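Local atomic coordinates of probable tagatose 6-phosphate kinase (Sinorhizobium meliloti, PDB entry 3TXV), a protein that probably acts in carbohydrate metabolism, possibly as a tagatose-6-phosphate kinase, and resembles the GatZ/KbaZ subunits of tagatose-bisphosphate aldolase. Residues Gly255-Gly259 with Met260-Ala264. Residues are numbered along the deposited sequence; the frame is centred on the assembly and turned at random.
Sequences GQLHG and MVFEA
L257 packs against M260 and F262 in a local apolar contact where a loop enters the seventh strand of a parallel beta/alpha (TIM-type) barrel. The loop follows helix 249-252, and strand 261-264 runs between strands 223-227 and 283-288. No hydrogen bond joins the two halves of this stretch. M260 is a selenomethionine. Its chain bends at the last torsion (chi3 60°), which carries the terminal methyl toward one branch of L257. CD1 of L257 lies 3.8 Å from CE of M260. The other branch meets the selenium, with CD2 of L257 3.9 Å from SE of M260. The leucine fork thus touches both outer atoms of the bent chain. Between L257 and M260 the backbone turns at G259, where the positive phi of 62° suits glycine. L257 and F262 are buried, and their side chains run at about a right angle to each other. V228 and L254 also touch F262. Further along the strand, E263 makes salt bridges to K127 and K287 and a hydrogen bond to H265. CD1 of L257, from the loop, approaches the phenyl ring of F262 on the strand obliquely, 4.1 Å from CE1 of F262.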
ATOM      1  N   GLY A 255      -4.099   1.600 -26.220  1.00 65.43           N
ATOM      2  CA  GLY A 255      -4.906   2.227 -27.296  1.00 66.93           C
ATOM      3  C   GLY A 255      -6.184   1.462 -27.670  1.00 67.81           C
ATOM      4  O   GLY A 255      -7.168   2.064 -28.140  1.00 67.62           O
ATOM      5  N   GLN A 256      -6.141   0.137 -27.473  1.00 68.34           N
ATOM      6  CA  GLN A 256      -7.270  -0.773 -27.684  1.00 69.15           C
ATOM      7  C   GLN A 256      -8.182  -0.768 -26.468  1.00 69.44           C
ATOM      8  O   GLN A 256      -9.381  -1.056 -26.568  1.00 69.57           O
ATOM      9  CB  GLN A 256      -6.793  -2.212 -27.950  1.00 69.34           C
ATOM     10  CG  GLN A 256      -6.111  -2.453 -29.310  1.00 70.38           C
ATOM     11  CD  GLN A 256      -4.863  -1.589 -29.491  1.00 71.52           C
ATOM     12  OE1 GLN A 256      -4.957  -0.371 -29.707  1.00 70.79           O
ATOM     13  NE2 GLN A 256      -3.690  -2.212 -29.386  1.00 70.49           N
ATOM     14  N   LEU A 257      -7.611  -0.433 -25.321  1.00 69.48           N
ATOM     15  CA  LEU A 257      -8.387  -0.328 -24.105  1.00 69.49           C
ATOM     16  C   LEU A 257      -8.875   1.104 -23.908  1.00 69.85           C
ATOM     17  O   LEU A 257      -8.095   1.991 -23.538  1.00 70.47           O
ATOM     18  CB  LEU A 257      -7.565  -0.780 -22.896  1.00 20.00           C
ATOM     19  CG  LEU A 257      -7.165  -2.257 -22.863  1.00 20.00           C
ATOM     20  CD1 LEU A 257      -6.233  -2.535 -21.694  1.00 20.00           C
ATOM     21  CD2 LEU A 257      -8.396  -3.147 -22.796  1.00 20.00           C
ATOM     22  N   HIS A 258     -10.156   1.339 -24.153  1.00 69.64           N
ATOM     23  CA  HIS A 258     -10.687   2.684 -24.016  1.00 69.85           C
ATOM     24  C   HIS A 258     -11.259   2.885 -22.629  1.00 69.21           C
ATOM     25  O   HIS A 258     -11.911   1.992 -22.080  1.00 69.29           O
ATOM     26  CB  HIS A 258     -11.741   2.959 -25.081  1.00 70.62           C
ATOM     27  CG  HIS A 258     -11.269   2.670 -26.471  1.00 73.34           C
ATOM     28  ND1 HIS A 258     -10.838   3.659 -27.330  1.00 75.29           N
ATOM     29  CD2 HIS A 258     -11.133   1.499 -27.142  1.00 75.35           C
ATOM     30  CE1 HIS A 258     -10.468   3.111 -28.477  1.00 76.81           C
ATOM     31  NE2 HIS A 258     -10.636   1.802 -28.389  1.00 77.31           N
ATOM     32  N   GLY A 259     -11.026   4.077 -22.076  1.00 68.47           N
ATOM     33  CA  GLY A 259     -11.456   4.429 -20.714  1.00 67.04           C
ATOM     34  C   GLY A 259     -10.803   3.541 -19.674  1.00 65.89           C
ATOM     35  O   GLY A 259     -11.439   3.145 -18.693  1.00 66.24           O
HETATM   36  N   MSE A 260      -9.526   3.227 -19.907  1.00 64.30           N
HETATM   37  CA  MSE A 260      -8.784   2.299 -19.079  1.00 62.42           C
HETATM   38  C   MSE A 260      -7.349   2.710 -18.986  1.00 60.11           C
HETATM   39  O   MSE A 260      -6.726   3.021 -19.994  1.00 60.25           O
HETATM   40  CB  MSE A 260      -8.858   0.896 -19.663  1.00 62.91           C
HETATM   41  CG  MSE A 260     -10.056   0.130 -19.170  1.00 66.34           C
HETATM   42 SE   MSE A 260      -9.872  -1.764 -19.502  1.00 74.60          SE
HETATM   43  CE  MSE A 260      -8.238  -2.099 -18.463  1.00 71.86           C
ATOM     44  N   VAL A 261      -6.817   2.695 -17.772  1.00 57.24           N
ATOM     45  CA  VAL A 261      -5.385   2.905 -17.564  1.00 54.10           C
ATOM     46  C   VAL A 261      -4.795   1.643 -16.953  1.00 52.18           C
ATOM     47  O   VAL A 261      -5.537   0.742 -16.578  1.00 51.40           O
ATOM     48  CB  VAL A 261      -5.147   4.094 -16.623  1.00 53.84           C
ATOM     49  CG1 VAL A 261      -5.825   5.345 -17.169  1.00 53.06           C
ATOM     50  CG2 VAL A 261      -5.687   3.786 -15.247  1.00 53.45           C
ATOM     51  N   PHE A 262      -3.471   1.580 -16.830  1.00 50.20           N
ATOM     52  CA  PHE A 262      -2.843   0.537 -15.996  1.00 48.01           C
ATOM     53  C   PHE A 262      -2.603   0.917 -14.526  1.00 46.61           C
ATOM     54  O   PHE A 262      -2.077   1.983 -14.238  1.00 46.71           O
ATOM     55  CB  PHE A 262      -1.540   0.066 -16.606  1.00 47.48           C
ATOM     56  CG  PHE A 262      -1.716  -0.649 -17.897  1.00 47.18           C
ATOM     57  CD1 PHE A 262      -2.808  -1.485 -18.096  1.00 46.74           C
ATOM     58  CD2 PHE A 262      -0.771  -0.514 -18.916  1.00 46.11           C
ATOM     59  CE1 PHE A 262      -2.967  -2.166 -19.304  1.00 46.70           C
ATOM     60  CE2 PHE A 262      -0.918  -1.173 -20.113  1.00 44.94           C
ATOM     61  CZ  PHE A 262      -2.014  -2.001 -20.310  1.00 47.59           C
ATOM     62  N   GLU A 263      -3.006   0.038 -13.613  1.00 44.99           N
ATOM     63  CA  GLU A 263      -2.514   0.057 -12.249  1.00 43.77           C
ATOM     64  C   GLU A 263      -1.213  -0.701 -12.175  1.00 43.41           C
ATOM     65  O   GLU A 263      -1.083  -1.834 -12.707  1.00 42.87           O
ATOM     66  CB  GLU A 263      -3.497  -0.618 -11.324  1.00 43.91           C
ATOM     67  CG  GLU A 263      -3.087  -0.588  -9.880  1.00 44.20           C
ATOM     68  CD  GLU A 263      -4.267  -0.706  -8.920  1.00 45.37           C
ATOM     69  OE1 GLU A 263      -5.232   0.098  -9.023  1.00 42.64           O
ATOM     70  OE2 GLU A 263      -4.210  -1.603  -8.041  1.00 47.26           O
ATOM     71  N   ALA A 264      -0.236  -0.078 -11.525  1.00 42.98           N
ATOM     72  CA  ALA A 264       1.046  -0.747 -11.288  1.00 42.80           C
ATOM     73  C   ALA A 264       1.350  -0.921  -9.795  1.00 42.50           C
ATOM     74  O   ALA A 264       1.232   0.021  -9.001  1.00 42.05           O
ATOM     75  CB  ALA A 264       2.175  -0.044 -12.026  1.00 42.06           C
TER